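Local coordinates for protein probable polyketide synthase 1 (Dictyostelium discoideum, PDB 2H84) that is a probable hybrid type I/III polyketide synthase that makes acylpyrones in vitro, this chain being its C-terminal type III domain, which extends and cyclises polyketides, at residues C231-S236 with D274-K279; I263-G268 with L363-C368; I21-E26 with T62-R67. All blocks are in the same frame, centred on the assembly; numbering follows the deposited sequence.

Contact 1: residues C231-S236 with D274-K279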
# COMPACT_ATOMS: atom_id res chain seq x y z
N CYS A 231 -10.68 -5.81 -19.37
CA CYS A 231 -11.06 -6.30 -18.05
C CYS A 231 -9.87 -6.97 -17.39
O CYS A 231 -8.90 -7.35 -18.06
CB CYS A 231 -12.25 -7.26 -18.14
SG CYS A 231 -11.93 -8.77 -19.01
N SER A 232 -9.93 -7.09 -16.07
CA SER A 232 -8.85 -7.73 -15.33
C SER A 232 -9.42 -8.31 -14.05
O SER A 232 -10.36 -7.76 -13.48
CB SER A 232 -7.76 -6.71 -15.01
OG SER A 232 -8.33 -5.53 -14.49
N ILE A 233 -8.85 -9.42 -13.62
CA ILE A 233 -9.32 -10.12 -12.41
C ILE A 233 -8.17 -10.57 -11.53
O ILE A 233 -7.01 -10.35 -11.85
CB ILE A 233 -10.12 -11.39 -12.78
CG1 ILE A 233 -9.24 -12.30 -13.66
CG2 ILE A 233 -11.41 -11.03 -13.51
CD1 ILE A 233 -9.82 -13.66 -13.95
N ASN A 234 -8.52 -11.20 -10.40
CA ASN A 234 -7.51 -11.75 -9.49
C ASN A 234 -8.10 -12.92 -8.73
O ASN A 234 -9.31 -13.00 -8.53
CB ASN A 234 -6.94 -10.68 -8.52
CG ASN A 234 -7.94 -10.22 -7.47
OD1 ASN A 234 -7.59 -9.42 -6.61
ND2 ASN A 234 -9.17 -10.71 -7.53
N ARG A 235 -7.24 -13.84 -8.33
CA ARG A 235 -7.69 -15.03 -7.61
C ARG A 235 -6.82 -15.28 -6.40
O ARG A 235 -5.62 -14.99 -6.42
CB ARG A 235 -7.64 -16.26 -8.54
CG ARG A 235 -8.22 -17.55 -7.95
CD ARG A 235 -9.54 -17.90 -8.62
NE ARG A 235 -9.35 -18.42 -9.97
CZ ARG A 235 -10.30 -18.45 -10.90
NH1 ARG A 235 -11.51 -17.98 -10.64
NH2 ARG A 235 -10.04 -18.98 -12.08
N SER A 236 -7.42 -15.81 -5.34
CA SER A 236 -6.67 -16.13 -4.14
C SER A 236 -6.77 -17.63 -3.90
O SER A 236 -7.80 -18.24 -4.21
CB SER A 236 -7.22 -15.37 -2.93
OG SER A 236 -8.49 -15.86 -2.57
N ASP A 274 -9.48 -19.06 -17.89
CA ASP A 274 -10.83 -19.30 -18.37
C ASP A 274 -11.78 -18.28 -17.75
O ASP A 274 -12.65 -17.76 -18.44
CB ASP A 274 -11.31 -20.71 -18.02
CG ASP A 274 -10.85 -21.74 -19.03
OD1 ASP A 274 -10.33 -21.35 -20.09
OD2 ASP A 274 -11.02 -22.95 -18.77
N THR A 275 -11.60 -18.00 -16.47
CA THR A 275 -12.46 -17.03 -15.82
C THR A 275 -12.26 -15.65 -16.43
O THR A 275 -13.21 -14.88 -16.55
CB THR A 275 -12.19 -16.95 -14.32
OG1 THR A 275 -12.44 -18.23 -13.73
CG2 THR A 275 -13.08 -15.92 -13.66
N LEU A 276 -11.03 -15.35 -16.83
CA LEU A 276 -10.71 -14.06 -17.46
C LEU A 276 -11.33 -13.96 -18.85
O LEU A 276 -11.88 -12.91 -19.22
CB LEU A 276 -9.19 -13.88 -17.58
CG LEU A 276 -8.74 -12.61 -18.30
CD1 LEU A 276 -9.15 -11.40 -17.50
CD2 LEU A 276 -7.23 -12.61 -18.49
N LEU A 277 -11.23 -15.04 -19.62
CA LEU A 277 -11.79 -15.07 -20.98
C LEU A 277 -13.30 -14.89 -21.05
O LEU A 277 -13.80 -14.28 -22.00
CB LEU A 277 -11.42 -16.37 -21.69
CG LEU A 277 -10.06 -16.41 -22.40
CD1 LEU A 277 -10.11 -17.31 -23.49
CD2 LEU A 277 -9.77 -15.21 -23.05
N ASP A 278 -14.02 -15.43 -20.07
CA ASP A 278 -15.47 -15.31 -20.05
C ASP A 278 -15.90 -13.86 -19.80
O ASP A 278 -16.94 -13.42 -20.29
CB ASP A 278 -16.06 -16.20 -18.96
CG ASP A 278 -15.79 -17.67 -19.20
OD1 ASP A 278 -16.23 -18.51 -18.39
OD2 ASP A 278 -15.11 -17.99 -20.21
N LYS A 279 -15.09 -13.15 -19.03
CA LYS A 279 -15.36 -11.75 -18.73
C LYS A 279 -15.10 -10.94 -19.98
O LYS A 279 -15.79 -9.96 -20.26
CB LYS A 279 -14.45 -11.26 -17.60
CG LYS A 279 -15.23 -10.85 -16.38
CD LYS A 279 -15.05 -9.39 -15.99
CE LYS A 279 -13.86 -9.16 -15.12
NZ LYS A 279 -13.95 -7.94 -14.27
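I233 packs into the helix face made by L276 and K279, the dense part of the contact. Its CD1 lies 3.7 Å from CB of L276, while the other branch, CG2, meets CE of K279 at 3.5 Å. Here CG2 stands anti to the carbonyl carbon and CG1 between N and C (chi1 56°), a setting that sends the two branches to different helix residues. Beside it, C231 SG rests 3.8 Å from K279 CB and 4.1 Å from L276 CD1.

Toward the partly exposed side, at the K279 amine and T275, the packing is looser. K279 bends across the strand, yet its NZ stops 3.7 Å from S232 O and makes no hydrogen bond there. At the other end R235 NH1 donates to T275 OG1 (3.2 Å, N-H...O 140°), with the hydroxyl at the guanidinium edge, near its plane. NH1 also forms a salt bridge to D146 of the second subunit, so this end reaches the dimer interface. Segment 274-279 runs roughly antiparallel to segment 231-236 (151°) over the central sheet, where C231, I233 and R235 pair by backbone with F369, G367 and F365 of strand 364-372; I233 and R235 also pack on F272 of the same helix.

Contact 2: residues I263-G268 with L363-C368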
# COMPACT_ATOMS: atom_id res chain seq x y z
N ILE A 263 4.55 -25.64 -10.16
CA ILE A 263 3.44 -26.53 -10.44
C ILE A 263 2.09 -26.05 -9.89
O ILE A 263 1.05 -26.27 -10.50
CB ILE A 263 3.83 -27.97 -9.99
CG1 ILE A 263 2.65 -28.91 -9.96
CG2 ILE A 263 4.38 -27.98 -8.69
CD1 ILE A 263 2.18 -29.19 -11.30
N VAL A 264 2.10 -25.37 -8.75
CA VAL A 264 0.85 -24.86 -8.21
C VAL A 264 0.34 -23.84 -9.22
O VAL A 264 -0.87 -23.64 -9.35
CB VAL A 264 1.03 -24.14 -6.85
CG1 VAL A 264 -0.32 -23.65 -6.32
CG2 VAL A 264 1.66 -25.06 -5.84
N ILE A 265 1.24 -23.15 -9.91
CA ILE A 265 0.81 -22.18 -10.91
C ILE A 265 0.30 -22.92 -12.14
O ILE A 265 -0.81 -22.69 -12.61
CB ILE A 265 1.95 -21.24 -11.33
CG1 ILE A 265 2.06 -20.11 -10.32
CG2 ILE A 265 1.66 -20.64 -12.71
CD1 ILE A 265 3.33 -19.39 -10.32
N GLY A 266 1.12 -23.83 -12.66
CA GLY A 266 0.72 -24.59 -13.84
C GLY A 266 -0.62 -25.26 -13.68
O GLY A 266 -1.43 -25.31 -14.61
N SER A 267 -0.87 -25.80 -12.49
CA SER A 267 -2.13 -26.50 -12.31
C SER A 267 -3.37 -25.61 -12.11
O SER A 267 -4.50 -26.07 -12.29
CB SER A 267 -2.02 -27.50 -11.15
OG SER A 267 -1.80 -26.89 -9.90
N GLY A 268 -3.17 -24.34 -11.77
CA GLY A 268 -4.31 -23.47 -11.57
C GLY A 268 -4.48 -22.40 -12.63
O GLY A 268 -5.49 -21.71 -12.69
N LEU A 363 -1.07 -17.69 -1.94
CA LEU A 363 -0.79 -17.21 -3.18
C LEU A 363 -1.90 -16.45 -3.91
O LEU A 363 -3.12 -16.53 -3.59
CB LEU A 363 -0.37 -18.41 -3.99
CG LEU A 363 0.87 -19.12 -3.45
CD1 LEU A 363 1.00 -20.60 -3.84
CD2 LEU A 363 2.03 -18.33 -4.00
N ALA A 364 -1.58 -15.79 -5.02
CA ALA A 364 -2.59 -15.05 -5.81
C ALA A 364 -2.25 -14.84 -7.25
O ALA A 364 -1.11 -14.67 -7.59
CB ALA A 364 -2.92 -13.72 -5.07
N PHE A 365 -3.28 -14.85 -8.09
CA PHE A 365 -3.04 -14.64 -9.51
C PHE A 365 -3.65 -13.31 -9.85
O PHE A 365 -4.65 -12.91 -9.26
CB PHE A 365 -3.71 -15.71 -10.38
CG PHE A 365 -3.16 -17.11 -10.20
CD1 PHE A 365 -3.76 -18.18 -10.86
CD2 PHE A 365 -2.06 -17.35 -9.37
CE1 PHE A 365 -3.27 -19.48 -10.71
CE2 PHE A 365 -1.56 -18.65 -9.22
CZ PHE A 365 -2.17 -19.72 -9.89
N GLU A 366 -3.01 -12.60 -10.77
CA GLU A 366 -3.51 -11.34 -11.27
C GLU A 366 -3.57 -11.57 -12.77
O GLU A 366 -2.68 -12.18 -13.33
CB GLU A 366 -2.55 -10.18 -10.96
CG GLU A 366 -2.56 -9.65 -9.54
CD GLU A 366 -3.83 -8.87 -9.19
OE1 GLU A 366 -4.53 -8.38 -10.11
OE2 GLU A 366 -4.12 -8.74 -7.98
N GLY A 367 -4.63 -11.10 -13.41
CA GLY A 367 -4.73 -11.28 -14.84
C GLY A 367 -5.36 -10.05 -15.46
O GLY A 367 -5.97 -9.23 -14.78
N CYS A 368 -5.21 -9.92 -16.77
CA CYS A 368 -5.77 -8.79 -17.47
C CYS A 368 -5.87 -9.11 -18.96
O CYS A 368 -4.97 -9.72 -19.53
CB CYS A 368 -4.89 -7.57 -17.24
SG CYS A 368 -5.66 -6.06 -17.73
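F365 provides most of the strand's share in this contact, spanning the gap to I265 and G268 on the helix. The axes of helix 263-268 and strand 364-368 come no nearer than 10.7 Å, so a long side chain is needed to join them, and the torsions show how it does so: CG sits anti to the carbonyl carbon (chi1 -65°), carrying the ring outward from the strand. Traced from the backbone, CB and CG, like CD1 and CD2 after them, have no helix atom within 4.2 Å; the contact belongs to the far half of the ring. CE1 comes first, 3.7 Å from the carbonyl carbon of G268, which lies at the ring edge and near its plane. On the other flank CE2 reaches CG1 of I265 at 4.1 Å. The tip, CZ, ends 4.0 Å from CA of I265, which approaches obliquely, and close to V264 O at the edge. Shortening F365 to an alanine would probably open a gap between helix and strand and take from I265 and G268 the ring atoms they meet.

A second, purely apolar bridge lies nearby: CG1 of V264, anti to its own N, meets CD1 of L363 at 4.1 Å. All these contacts are van der Waals, and the 192 Å² buried is accordingly modest. The I265 side chain is also about 9 Å from that of C157, the predicted active-site cysteine, so the layer is near the probable active site. The helix crosses the strand at 52°. I265 also touches I304 and I308 of helix 302-311, and F359 of strand 353-360 touches both I265 and F365; the F365 ring also meets F272 of helix 261-280 edge-to-face, completing an aromatic and aliphatic layer between the helices and the sheet.

Contact 3: residues I21-E26 with T62-R67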
# COMPACT_ATOMS: atom_id res chain seq x y z
N ILE A 21 10.33 2.97 -18.72
CA ILE A 21 11.07 2.14 -17.79
C ILE A 21 12.34 2.85 -17.35
O ILE A 21 12.69 3.90 -17.88
CB ILE A 21 11.47 0.80 -18.43
CG1 ILE A 21 12.30 1.05 -19.69
CG2 ILE A 21 10.24 0.00 -18.78
CD1 ILE A 21 13.07 -0.16 -20.15
N SER A 22 13.02 2.26 -16.38
CA SER A 22 14.25 2.83 -15.86
C SER A 22 14.96 1.76 -15.04
O SER A 22 14.35 1.10 -14.22
CB SER A 22 13.94 4.04 -14.98
OG SER A 22 15.11 4.51 -14.35
N VAL A 23 16.25 1.57 -15.28
CA VAL A 23 16.99 0.55 -14.55
C VAL A 23 18.32 1.08 -14.05
O VAL A 23 18.88 2.01 -14.62
CB VAL A 23 17.25 -0.71 -15.42
CG1 VAL A 23 15.95 -1.40 -15.71
CG2 VAL A 23 17.95 -0.33 -16.72
N PRO A 24 18.85 0.49 -12.97
CA PRO A 24 20.12 0.93 -12.42
C PRO A 24 21.31 0.43 -13.24
O PRO A 24 21.40 -0.76 -13.55
CB PRO A 24 20.11 0.35 -11.02
CG PRO A 24 19.33 -0.88 -11.19
CD PRO A 24 18.21 -0.50 -12.10
N GLY A 25 22.19 1.36 -13.60
CA GLY A 25 23.39 1.04 -14.35
C GLY A 25 23.23 0.31 -15.67
O GLY A 25 22.18 0.38 -16.33
N GLU A 26 24.30 -0.39 -16.05
CA GLU A 26 24.35 -1.16 -17.29
C GLU A 26 23.97 -2.63 -17.07
O GLU A 26 23.93 -3.11 -15.94
CB GLU A 26 25.75 -1.09 -17.89
CG GLU A 26 26.18 0.28 -18.35
CD GLU A 26 25.38 0.76 -19.52
OE1 GLU A 26 24.19 1.09 -19.34
OE2 GLU A 26 25.93 0.80 -20.64
N THR A 62 21.15 -11.30 -18.79
CA THR A 62 21.59 -10.11 -18.07
C THR A 62 20.57 -9.63 -17.03
O THR A 62 19.39 -9.96 -17.10
CB THR A 62 21.86 -8.92 -19.01
OG1 THR A 62 20.72 -8.71 -19.86
CG2 THR A 62 23.09 -9.17 -19.87
N ARG A 63 21.07 -8.83 -16.09
CA ARG A 63 20.26 -8.25 -15.03
C ARG A 63 20.87 -6.91 -14.64
O ARG A 63 22.08 -6.71 -14.78
CB ARG A 63 20.22 -9.15 -13.79
CG ARG A 63 19.22 -10.28 -13.86
CD ARG A 63 19.14 -11.01 -12.53
NE ARG A 63 20.37 -11.73 -12.22
CZ ARG A 63 20.74 -12.08 -10.99
NH1 ARG A 63 19.98 -11.77 -9.95
NH2 ARG A 63 21.87 -12.73 -10.80
N HIS A 64 20.03 -5.99 -14.17
CA HIS A 64 20.50 -4.68 -13.72
C HIS A 64 20.39 -4.70 -12.20
O HIS A 64 19.34 -5.02 -11.64
CB HIS A 64 19.63 -3.58 -14.32
CG HIS A 64 19.76 -3.46 -15.81
ND1 HIS A 64 20.60 -2.55 -16.41
CD2 HIS A 64 19.20 -4.18 -16.81
CE1 HIS A 64 20.55 -2.71 -17.72
NE2 HIS A 64 19.71 -3.69 -17.99
N LEU A 65 21.48 -4.35 -11.52
CA LEU A 65 21.48 -4.41 -10.07
C LEU A 65 22.08 -3.19 -9.39
O LEU A 65 23.15 -2.74 -9.77
CB LEU A 65 22.26 -5.64 -9.61
CG LEU A 65 21.99 -6.98 -10.30
CD1 LEU A 65 23.05 -7.96 -9.90
CD2 LEU A 65 20.62 -7.48 -9.95
N VAL A 66 21.38 -2.67 -8.39
CA VAL A 66 21.86 -1.53 -7.64
C VAL A 66 23.13 -2.03 -6.95
O VAL A 66 24.07 -1.27 -6.75
CB VAL A 66 20.82 -1.05 -6.60
CG1 VAL A 66 21.44 -0.03 -5.65
CG2 VAL A 66 19.64 -0.43 -7.31
N ARG A 67 23.14 -3.31 -6.58
CA ARG A 67 24.31 -3.90 -5.95
C ARG A 67 24.93 -4.91 -6.90
O ARG A 67 24.45 -6.02 -7.06
CB ARG A 67 23.95 -4.61 -4.64
CG ARG A 67 25.15 -5.27 -3.96
CD ARG A 67 24.83 -5.73 -2.55
NE ARG A 67 25.95 -6.45 -1.95
CZ ARG A 67 26.35 -6.27 -0.69
NH1 ARG A 67 25.72 -5.39 0.08
NH2 ARG A 67 27.37 -6.94 -0.19
O HOH W 1 23.79 -2.68 -13.30
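H64 and P24 carry the largest buried areas here, 100 and 72 Å², where the chain leaves central strand 15-22 of the thiolase fold and meets the segment following the short strand 62-63. The end-to-end directions of the touching parts, CA of V23 to CA of E26 and CA of R63 to CA of V66, are 104° apart, so the contact rests on side chains and carbonyls instead of strand pairing. V23 covers the H64 ring: its CG2 lies 3.6 Å from the ring centroid, a CH-pi contact over one face. CG1 lies anti to the carbonyl carbon (V23 chi1 -67°), which leaves CG2 between N and the carbonyl carbon, facing the ring. The imidazole is further approached by the ring of Y329.

At the ring edge, ND1 donates to two carbonyls at once, and both bonds are weak: to P24 O at 3.5 Å and to G25 O at 3.3 Å, with N-H...O angles near 140°. Sharing one N-H between two acceptors fits the long distances and bent geometry. G25 has a positive phi, consistent with the turn that brings P24 O and G25 O to the ring edge. P24 packs at about a right angle to V66, CB to CG2 at 3.8 Å. A water then bridges the two segments: it donates to P24 O at 3.1 Å and to E26 O at 2.7 Å, and weakly accepts from L65 N at 3.4 Å.

Along the chain, contact 3 closes before the others begin, while contacts 1 and 2 interleave their segments. Contacts 1 and 2 have centres 11 Å apart and share helix 261-280, with their strands 227-236 and 364-372 adjacent in the central sheet. Contact 3 lies 33 Å and 28 Å away, centre to centre, on the other side of the chain's centre. The sheet still links all three, since strand 15-22 neighbours strand 227-236. Thus contacts 1 and 2 hold helix 261-280 against strands 227-236 and 364-372 of the sheet, with the second subunit close by, whereas contact 3 belongs to the N-terminal half.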